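Local coordinates for protein exopolygalacturonase (Yersinia enterocolitica, PDB 2UVF) that hydrolyses polygalacturonic acid of pectin from the chain end as a family 28 glycoside hydrolase, and has been captured with digalacturonic acid bound, at residues S125-V130 with S143-A148; L41-L46 with I53-K58; D36-L41 with V130-A135. All coordinates share one frame; numbering follows the deposited sequence.

Overall arrangement
All three contacts lie in the N-terminal fibronectin type III domain, a beta sandwich, and not in the parallel beta-helix that carries the glycan pocket. Interaction 1 pairs the last two strands of one sheet, interaction 2 the first two strands of the other, and interaction 3 joins the two sheets at the N-terminal end of the chain. Interactions 1 and 2 have centres about 10 Å apart and meet in the core, where Phe128 CD2 lies 3.7 Å from Leu55 CD2. Interaction 3, with its centre about 13 Å and 14 Å from the centres of interactions 1 and 2, shares Val130 with interaction 1 and Leu41 with interaction 2.

Interaction 1: residues S125-V130 with S143-A148; sequences SYQFTV and SKPITA
Tyr126 and Phe128 pair with Ala148 and Ile146 in the antiparallel beta hairpin that ends a fibronectin type III sandwich; the axes of strands 125-130 and 146-148 come within 4.6 Å, and their N-to-C directions lie 152° apart. The ladder rests on two hydrogen-bonded pairs, Tyr126 with Ala148 and Phe128 with Ile146, each linked by two N-H...O bonds. Between them Gln127 and Thr147 make the non-hydrogen-bonded pair, whose CA atoms approach to 4.2 Å. CA-H...O contacts supplement the ladder, as where Thr147 CA lies 3.2 Å from Tyr126 O.

Apolar contacts gather on the face that carries Phe128, Ile146 and Ala148. Phe128 CB touches Ile146 CG1 at 4.1 Å, and its ring, carried forward from there, meets the Ala148 methyl at its edge, CE2 to CB 4.4 Å. This face turns to the other sheet, where Leu41, Ile53 and Leu55 pack against Phe128. Along the strand, Thr129 CG2 rests on Pro145 CA at 3.7 Å.

Polar side-chain bonding takes over where regular pairing stops. Ser143 precedes strand 146-148, yet it binds Val130 through both its backbone and its side chain: Ser143 N donates to Val130 O at 3.1 Å. With chi1 at 56° the Ser143 hydroxyl sits between its own N and carbonyl carbon and faces the strand, and there OG accepts the Val130 N-H at 2.9 Å with a nearly straight 163° at the hydrogen.

Interaction 2: residues L41-L46 with I53-K58; sequences LQVPTL and IVLVWK
Leu41 and Gln42 run antiparallel to Val56 and Trp57 in the opening beta hairpin of the fibronectin type III domain, in its three-stranded sheet. Only Gln42 and Val56 form a regular bridge, a hydrogen-bonded pair: Gln42 N donates to Val56 O at 2.8 Å with a bent 136° at the hydrogen, and Val56 N returns a straighter bond to Gln42 O. The touching parts run 123° apart end to end, well short of antiparallel; past the bridge Val43 still approaches, its CA 3.4 Å from Val54 O, but no further bridge forms between the two segments.

Leu41 reaches into the sandwich. Its CB starts off to one side of strand 53-58. CG lies anti to the backbone N, chi1 173°, and this carries the branch inward. CD1 is the methyl that touches the partner strand: it lies 3.7 Å from Leu55 CB and 3.9 Å from Trp57 CE3, approaching the indole obliquely, and also passes close to the Val56 carbonyl oxygen. CD2 goes the other way, against Phe128 of the opposite sheet, so the two methyls join both layers.

Farther along, Val43 CG2 meets Ile53 CG2 at 3.7 Å, with the two side chains at about a right angle. The other face belongs to Gln42, Pro44 and Val56, and Met392 and Phe394 of the beta-helix cover it. Here the Gln42 aliphatic chain crosses Val56, CG to CG2 3.4 Å, while the chain stays extended beyond CG and its amide NE2 bonds Gln40 O. The CG corner of the Pro44 ring abuts the Val56 isopropyl group, 3.5 Å from Val56 CG1.

Interaction 3: residues D36-L41 with V130-A135; sequences DAPQQL and VKAQYA
Pro38 meets Val130 and Ala132 through its ring carbons, and Pro38 and Val130 contribute the two largest, nearly equal shares of the buried area. CB presses on Val130 CG1 at 3.7 Å. CG, the next ring atom, sits 3.3 Å from Val130 O and 3.6 Å from Ala132 N, so it lies over the backbone between the two residues; the Ala132 methyl is farther off, 4.5 Å from CG. A second apolar touch comes from Leu41, whose CB lies 4.2 Å from the same Val130 CG1. That methyl therefore has Pro38 and Leu41 as neighbours. No hydrogen bond spans the two segments, and the closest CA atoms, those of Pro38 and Lys131, are 6.3 Å apart, wider than a beta bridge.

The next shell sets both backbones. Gln39 pairs with Lys58, which ties the start of strand 39-42 to its own sheet and leaves Pro38 facing strand 125-134. On the other side, Lys131 is bonded to Gln70, and Ala132 to Ser140, so the surface beneath the proline is held from two sides. Ser140 also touches the Pro38 ring, and Trp57 backs Val130.

Within the fold, the contact joins the two layers of the fibronectin type III sandwich: 36-41 leads into the edge strand 39-42 beside 53-58, while strand 125-134 runs between 66-73 and 146-149 in the other sheet.

Interaction 1: residues S125-V130 with S143-A148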
loop_
_atom_site.group_PDB
_atom_site.type_symbol
_atom_site.label_atom_id
_atom_site.label_comp_id
_atom_site.label_asym_id
_atom_site.label_seq_id
_atom_site.Cartn_x
_atom_site.Cartn_y
_atom_site.Cartn_z
ATOM N N SER A 125 -16.408 -4.210 27.426
ATOM C CA SER A 125 -15.864 -5.459 26.877
ATOM C C SER A 125 -16.918 -6.212 26.056
ATOM O O SER A 125 -18.102 -6.216 26.416
ATOM C CB SER A 125 -15.361 -6.372 27.994
ATOM O OG SER A 125 -13.997 -6.140 28.283
ATOM N N TYR A 126 -16.472 -6.834 24.958
ATOM C CA TYR A 126 -17.324 -7.663 24.099
ATOM C C TYR A 126 -16.530 -8.878 23.652
ATOM O O TYR A 126 -15.333 -8.766 23.361
ATOM C CB TYR A 126 -17.795 -6.894 22.864
ATOM C CG TYR A 126 -18.594 -5.645 23.148
ATOM C CD1 TYR A 126 -19.967 -5.717 23.377
ATOM C CD2 TYR A 126 -17.985 -4.384 23.170
ATOM C CE1 TYR A 126 -20.718 -4.566 23.643
ATOM C CE2 TYR A 126 -18.731 -3.222 23.436
ATOM C CZ TYR A 126 -20.096 -3.326 23.670
ATOM O OH TYR A 126 -20.863 -2.205 23.926
ATOM N N GLN A 127 -17.184 -10.035 23.609
ATOM C CA GLN A 127 -16.563 -11.264 23.091
ATOM C C GLN A 127 -16.993 -11.462 21.636
ATOM O O GLN A 127 -18.066 -11.005 21.237
ATOM C CB GLN A 127 -16.923 -12.469 23.977
ATOM C CG GLN A 127 -16.195 -13.784 23.670
ATOM C CD GLN A 127 -17.082 -14.815 22.951
ATOM O OE1 GLN A 127 -16.707 -15.983 22.821
ATOM N NE2 GLN A 127 -18.259 -14.387 22.494
ATOM N N PHE A 128 -16.140 -12.115 20.846
ATOM C CA PHE A 128 -16.355 -12.265 19.405
ATOM C C PHE A 128 -15.874 -13.642 18.911
ATOM O O PHE A 128 -14.778 -14.104 19.279
ATOM C CB PHE A 128 -15.611 -11.163 18.617
ATOM C CG PHE A 128 -16.101 -9.750 18.872
ATOM C CD1 PHE A 128 -17.355 -9.330 18.420
ATOM C CD2 PHE A 128 -15.274 -8.820 19.508
ATOM C CE1 PHE A 128 -17.803 -8.010 18.638
ATOM C CE2 PHE A 128 -15.699 -7.508 19.725
ATOM C CZ PHE A 128 -16.962 -7.099 19.293
ATOM N N THR A 129 -16.703 -14.300 18.099
ATOM C CA THR A 129 -16.248 -15.449 17.305
ATOM C C THR A 129 -16.616 -15.298 15.821
ATOM O O THR A 129 -17.498 -14.511 15.473
ATOM C CB THR A 129 -16.751 -16.833 17.843
ATOM O OG1 THR A 129 -18.183 -16.857 17.901
ATOM C CG2 THR A 129 -16.158 -17.149 19.210
ATOM N N VAL A 130 -15.929 -16.065 14.971
ATOM C CA VAL A 130 -16.165 -16.095 13.514
ATOM C C VAL A 130 -16.245 -17.539 12.971
ATOM O O VAL A 130 -15.425 -18.396 13.317
ATOM C CB VAL A 130 -15.082 -15.245 12.727
ATOM C CG1 VAL A 130 -13.669 -15.814 12.891
ATOM C CG2 VAL A 130 -15.441 -15.113 11.256
ATOM N N SER A 143 -14.414 -19.984 15.730
ATOM C CA SER A 143 -13.009 -19.689 16.005
ATOM C C SER A 143 -12.780 -19.731 17.519
ATOM O O SER A 143 -13.732 -19.931 18.279
ATOM C CB SER A 143 -12.659 -18.302 15.463
ATOM O OG SER A 143 -13.533 -17.327 16.009
ATOM N N LYS A 144 -11.532 -19.558 17.958
ATOM C CA LYS A 144 -11.267 -19.248 19.362
ATOM C C LYS A 144 -11.815 -17.838 19.611
ATOM O O LYS A 144 -11.713 -16.968 18.735
ATOM C CB LYS A 144 -9.774 -19.331 19.692
ATOM C CG LYS A 144 -9.176 -20.727 19.560
ATOM C CD LYS A 144 -8.266 -21.065 20.757
ATOM C CE LYS A 144 -7.336 -22.240 20.462
ATOM N NZ LYS A 144 -6.352 -21.919 19.378
ATOM N N PRO A 145 -12.438 -17.611 20.783
ATOM C CA PRO A 145 -12.991 -16.281 21.002
ATOM C C PRO A 145 -11.930 -15.199 21.232
ATOM O O PRO A 145 -10.779 -15.500 21.570
ATOM C CB PRO A 145 -13.841 -16.460 22.268
ATOM C CG PRO A 145 -13.273 -17.619 22.958
ATOM C CD PRO A 145 -12.699 -18.520 21.917
ATOM N N ILE A 146 -12.319 -13.950 21.015
ATOM C CA ILE A 146 -11.545 -12.830 21.507
ATOM C C ILE A 146 -12.464 -11.898 22.282
ATOM O O ILE A 146 -13.641 -11.726 21.939
ATOM C CB ILE A 146 -10.713 -12.058 20.394
ATOM C CG1 ILE A 146 -11.602 -11.252 19.445
ATOM C CG2 ILE A 146 -9.781 -12.998 19.625
ATOM C CD1 ILE A 146 -10.843 -10.123 18.756
ATOM N N THR A 147 -11.923 -11.336 23.355
ATOM C CA THR A 147 -12.565 -10.251 24.078
ATOM C C THR A 147 -11.833 -8.981 23.675
ATOM O O THR A 147 -10.595 -8.970 23.580
ATOM C CB THR A 147 -12.436 -10.440 25.601
ATOM O OG1 THR A 147 -12.318 -11.841 25.898
ATOM C CG2 THR A 147 -13.632 -9.830 26.348
ATOM N N ALA A 148 -12.597 -7.921 23.420
ATOM C CA ALA A 148 -12.019 -6.628 23.097
ATOM C C ALA A 148 -12.847 -5.499 23.692
ATOM O O ALA A 148 -14.083 -5.507 23.638
ATOM C CB ALA A 148 -11.872 -6.460 21.594
#

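Interaction 2: residues L41-L46 with I53-K58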
loop_
_atom_site.group_PDB
_atom_site.type_symbol
_atom_site.label_atom_id
_atom_site.label_comp_id
_atom_site.label_asym_id
_atom_site.label_seq_id
_atom_site.Cartn_x
_atom_site.Cartn_y
_atom_site.Cartn_z
ATOM N N LEU A 41 -8.745 -14.707 14.681
ATOM C CA LEU A 41 -9.624 -13.554 14.795
ATOM C C LEU A 41 -8.861 -12.552 15.646
ATOM O O LEU A 41 -8.189 -12.946 16.598
ATOM C CB LEU A 41 -10.966 -13.918 15.444
ATOM C CG LEU A 41 -11.923 -12.757 15.771
ATOM C CD1 LEU A 41 -12.399 -12.052 14.501
ATOM C CD2 LEU A 41 -13.116 -13.204 16.608
ATOM N N GLN A 42 -8.931 -11.272 15.296
ATOM C CA GLN A 42 -8.174 -10.249 16.010
ATOM C C GLN A 42 -8.712 -8.865 15.718
ATOM O O GLN A 42 -9.421 -8.663 14.741
ATOM C CB GLN A 42 -6.691 -10.309 15.620
ATOM C CG GLN A 42 -6.437 -9.884 14.184
ATOM C CD GLN A 42 -5.105 -10.324 13.661
ATOM O OE1 GLN A 42 -4.178 -9.524 13.583
ATOM N NE2 GLN A 42 -4.995 -11.597 13.285
ATOM N N VAL A 43 -8.383 -7.920 16.585
ATOM C CA VAL A 43 -8.570 -6.506 16.297
ATOM C C VAL A 43 -7.229 -6.016 15.751
ATOM O O VAL A 43 -6.201 -6.192 16.417
ATOM C CB VAL A 43 -8.964 -5.687 17.557
ATOM C CG1 VAL A 43 -9.291 -4.241 17.189
ATOM C CG2 VAL A 43 -10.149 -6.331 18.264
ATOM N N PRO A 44 -7.219 -5.477 14.513
ATOM C CA PRO A 44 -6.020 -4.800 14.016
ATOM C C PRO A 44 -5.668 -3.613 14.912
ATOM O O PRO A 44 -6.557 -3.007 15.520
ATOM C CB PRO A 44 -6.436 -4.321 12.609
ATOM C CG PRO A 44 -7.567 -5.225 12.224
ATOM C CD PRO A 44 -8.296 -5.502 13.506
ATOM N N THR A 45 -4.371 -3.311 14.987
ATOM C CA THR A 45 -3.815 -2.216 15.806
ATOM C C THR A 45 -4.603 -0.904 15.762
ATOM O O THR A 45 -4.772 -0.285 14.702
ATOM C CB THR A 45 -2.342 -1.968 15.407
ATOM O OG1 THR A 45 -1.539 -3.056 15.890
ATOM C CG2 THR A 45 -1.822 -0.635 15.948
ATOM N N LEU A 46 -5.069 -0.491 16.941
ATOM C CA LEU A 46 -5.838 0.736 17.138
ATOM C C LEU A 46 -7.125 0.809 16.297
ATOM O O LEU A 46 -7.736 1.886 16.167
ATOM C CB LEU A 46 -4.953 1.973 16.938
ATOM C CG LEU A 46 -3.973 2.300 18.071
ATOM C CD1 LEU A 46 -2.889 3.197 17.579
ATOM C CD2 LEU A 46 -4.697 2.948 19.248
ATOM N N ILE A 53 -15.504 -1.453 16.827
ATOM C CA ILE A 53 -14.339 -2.335 16.800
ATOM C C ILE A 53 -14.291 -2.976 15.408
ATOM O O ILE A 53 -15.336 -3.357 14.865
ATOM C CB ILE A 53 -14.415 -3.425 17.927
ATOM C CG1 ILE A 53 -14.433 -2.764 19.317
ATOM C CG2 ILE A 53 -13.264 -4.458 17.809
ATOM C CD1 ILE A 53 -14.936 -3.671 20.468
ATOM N N VAL A 54 -13.089 -3.056 14.831
ATOM C CA VAL A 54 -12.844 -3.768 13.569
ATOM C C VAL A 54 -12.205 -5.140 13.849
ATOM O O VAL A 54 -11.204 -5.233 14.565
ATOM C CB VAL A 54 -11.944 -2.936 12.591
ATOM C CG1 VAL A 54 -11.800 -3.635 11.229
ATOM C CG2 VAL A 54 -12.495 -1.532 12.388
ATOM N N LEU A 55 -12.784 -6.192 13.272
ATOM C CA LEU A 55 -12.246 -7.553 13.372
ATOM C C LEU A 55 -11.667 -8.049 12.049
ATOM O O LEU A 55 -12.206 -7.767 10.980
ATOM C CB LEU A 55 -13.340 -8.535 13.819
ATOM C CG LEU A 55 -14.135 -8.291 15.110
ATOM C CD1 LEU A 55 -15.461 -9.071 15.060
ATOM C CD2 LEU A 55 -13.319 -8.641 16.347
ATOM N N VAL A 56 -10.564 -8.790 12.129
ATOM C CA VAL A 56 -10.002 -9.486 10.977
ATOM C C VAL A 56 -9.576 -10.882 11.389
ATOM O O VAL A 56 -9.446 -11.168 12.574
ATOM C CB VAL A 56 -8.796 -8.733 10.318
ATOM C CG1 VAL A 56 -9.178 -7.316 9.894
ATOM C CG2 VAL A 56 -7.590 -8.735 11.216
ATOM N N TRP A 57 -9.346 -11.747 10.408
ATOM C CA TRP A 57 -9.006 -13.138 10.663
ATOM C C TRP A 57 -8.346 -13.670 9.431
ATOM O O TRP A 57 -8.532 -13.105 8.347
ATOM C CB TRP A 57 -10.270 -13.987 10.975
ATOM C CG TRP A 57 -11.316 -13.928 9.901
ATOM C CD1 TRP A 57 -11.416 -14.744 8.800
ATOM C CD2 TRP A 57 -12.406 -12.991 9.808
ATOM N NE1 TRP A 57 -12.493 -14.361 8.026
ATOM C CE2 TRP A 57 -13.124 -13.300 8.627
ATOM C CE3 TRP A 57 -12.843 -11.920 10.605
ATOM C CZ2 TRP A 57 -14.254 -12.572 8.221
ATOM C CZ3 TRP A 57 -13.976 -11.196 10.196
ATOM C CH2 TRP A 57 -14.665 -11.529 9.018
ATOM N N LYS A 58 -7.598 -14.755 9.593
ATOM C CA LYS A 58 -7.066 -15.523 8.466
ATOM C C LYS A 58 -8.094 -16.383 7.703
ATOM O O LYS A 58 -8.913 -17.118 8.293
ATOM C CB LYS A 58 -5.900 -16.394 8.925
ATOM C CG LYS A 58 -4.650 -15.584 9.269
ATOM C CD LYS A 58 -3.450 -16.470 9.662
ATOM C CE LYS A 58 -2.891 -17.288 8.496
ATOM N NZ LYS A 58 -2.389 -16.420 7.406
#

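Interaction 3: residues D36-L41 with V130-A135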
loop_
_atom_site.group_PDB
_atom_site.type_symbol
_atom_site.label_atom_id
_atom_site.label_comp_id
_atom_site.label_asym_id
_atom_site.label_seq_id
_atom_site.Cartn_x
_atom_site.Cartn_y
_atom_site.Cartn_z
ATOM N N ASP A 36 -13.044 -27.310 10.028
ATOM C CA ASP A 36 -11.802 -26.748 10.635
ATOM C C ASP A 36 -11.979 -25.241 10.875
ATOM O O ASP A 36 -12.274 -24.496 9.935
ATOM C CB ASP A 36 -10.613 -27.015 9.710
ATOM C CG ASP A 36 -9.444 -27.656 10.430
ATOM O OD1 ASP A 36 -9.349 -27.523 11.677
ATOM O OD2 ASP A 36 -8.616 -28.298 9.742
ATOM N N ALA A 37 -11.796 -24.812 12.126
ATOM C CA ALA A 37 -12.151 -23.461 12.590
ATOM C C ALA A 37 -11.262 -22.343 12.035
ATOM O O ALA A 37 -10.053 -22.543 11.871
ATOM C CB ALA A 37 -12.163 -23.409 14.119
ATOM N N PRO A 38 -11.865 -21.161 11.746
ATOM C CA PRO A 38 -11.129 -19.954 11.341
ATOM C C PRO A 38 -10.031 -19.589 12.329
ATOM O O PRO A 38 -10.239 -19.658 13.548
ATOM C CB PRO A 38 -12.215 -18.874 11.320
ATOM C CG PRO A 38 -13.445 -19.623 10.993
ATOM C CD PRO A 38 -13.320 -20.914 11.749
ATOM N N GLN A 39 -8.865 -19.232 11.797
ATOM C CA GLN A 39 -7.695 -18.951 12.623
ATOM C C GLN A 39 -7.455 -17.462 12.783
ATOM O O GLN A 39 -7.596 -16.689 11.833
ATOM C CB GLN A 39 -6.439 -19.618 12.050
ATOM C CG GLN A 39 -6.474 -21.131 12.072
ATOM C CD GLN A 39 -5.251 -21.769 11.421
ATOM O OE1 GLN A 39 -4.275 -21.084 11.060
ATOM N NE2 GLN A 39 -5.297 -23.099 11.269
ATOM N N GLN A 40 -7.115 -17.082 14.009
ATOM C CA GLN A 40 -6.567 -15.764 14.350
ATOM C C GLN A 40 -7.513 -14.576 14.185
ATOM O O GLN A 40 -7.120 -13.543 13.645
ATOM C CB GLN A 40 -5.224 -15.527 13.638
ATOM C CG GLN A 40 -4.233 -16.666 13.854
ATOM C CD GLN A 40 -2.896 -16.452 13.172
ATOM O OE1 GLN A 40 -2.391 -15.325 13.091
ATOM N NE2 GLN A 40 -2.307 -17.539 12.691
ATOM N N LEU A 41 -8.745 -14.707 14.681
ATOM C CA LEU A 41 -9.624 -13.554 14.795
ATOM C C LEU A 41 -8.861 -12.552 15.646
ATOM O O LEU A 41 -8.189 -12.946 16.598
ATOM C CB LEU A 41 -10.966 -13.918 15.444
ATOM C CG LEU A 41 -11.923 -12.757 15.771
ATOM C CD1 LEU A 41 -12.399 -12.052 14.501
ATOM C CD2 LEU A 41 -13.116 -13.204 16.608
ATOM N N VAL A 130 -15.929 -16.065 14.971
ATOM C CA VAL A 130 -16.165 -16.095 13.514
ATOM C C VAL A 130 -16.245 -17.539 12.971
ATOM O O VAL A 130 -15.425 -18.396 13.317
ATOM C CB VAL A 130 -15.082 -15.245 12.727
ATOM C CG1 VAL A 130 -13.669 -15.814 12.891
ATOM C CG2 VAL A 130 -15.441 -15.113 11.256
ATOM N N LYS A 131 -17.249 -17.795 12.131
ATOM C CA LYS A 131 -17.395 -19.088 11.443
ATOM C C LYS A 131 -17.347 -18.895 9.930
ATOM O O LYS A 131 -17.971 -17.957 9.407
ATOM C CB LYS A 131 -18.741 -19.756 11.787
ATOM C CG LYS A 131 -19.059 -19.907 13.253
ATOM C CD LYS A 131 -20.262 -20.826 13.425
ATOM C CE LYS A 131 -20.651 -20.980 14.897
ATOM N NZ LYS A 131 -21.395 -22.254 15.170
ATOM N N ALA A 132 -16.608 -19.774 9.251
ATOM C CA ALA A 132 -16.697 -19.940 7.800
ATOM C C ALA A 132 -18.082 -20.428 7.386
ATOM O O ALA A 132 -18.652 -21.329 8.009
ATOM C CB ALA A 132 -15.643 -20.909 7.301
ATOM N N GLN A 133 -18.620 -19.814 6.338
ATOM C CA GLN A 133 -19.878 -20.238 5.756
ATOM C C GLN A 133 -19.560 -20.919 4.433
ATOM O O GLN A 133 -18.775 -20.409 3.630
ATOM C CB GLN A 133 -20.814 -19.043 5.542
ATOM C CG GLN A 133 -22.267 -19.414 5.247
ATOM C CD GLN A 133 -23.056 -18.255 4.682
ATOM O OE1 GLN A 133 -23.694 -17.508 5.423
ATOM N NE2 GLN A 133 -23.006 -18.088 3.367
ATOM N N TYR A 134 -20.155 -22.090 4.221
ATOM C CA TYR A 134 -19.836 -22.893 3.055
ATOM C C TYR A 134 -20.891 -22.738 1.969
ATOM O O TYR A 134 -21.995 -22.249 2.218
ATOM C CB TYR A 134 -19.639 -24.365 3.440
ATOM C CG TYR A 134 -18.482 -24.609 4.391
ATOM C CD1 TYR A 134 -17.158 -24.532 3.952
ATOM C CD2 TYR A 134 -18.710 -24.918 5.727
ATOM C CE1 TYR A 134 -16.102 -24.748 4.818
ATOM C CE2 TYR A 134 -17.656 -25.135 6.604
ATOM C CZ TYR A 134 -16.358 -25.052 6.140
ATOM O OH TYR A 134 -15.321 -25.278 7.013
ATOM N N ALA A 135 -20.524 -23.152 0.761
ATOM C CA ALA A 135 -21.399 -23.087 -0.406
ATOM C C ALA A 135 -22.770 -23.729 -0.139
ATOM O O ALA A 135 -23.802 -23.181 -0.547
ATOM C CB ALA A 135 -20.711 -23.744 -1.602
#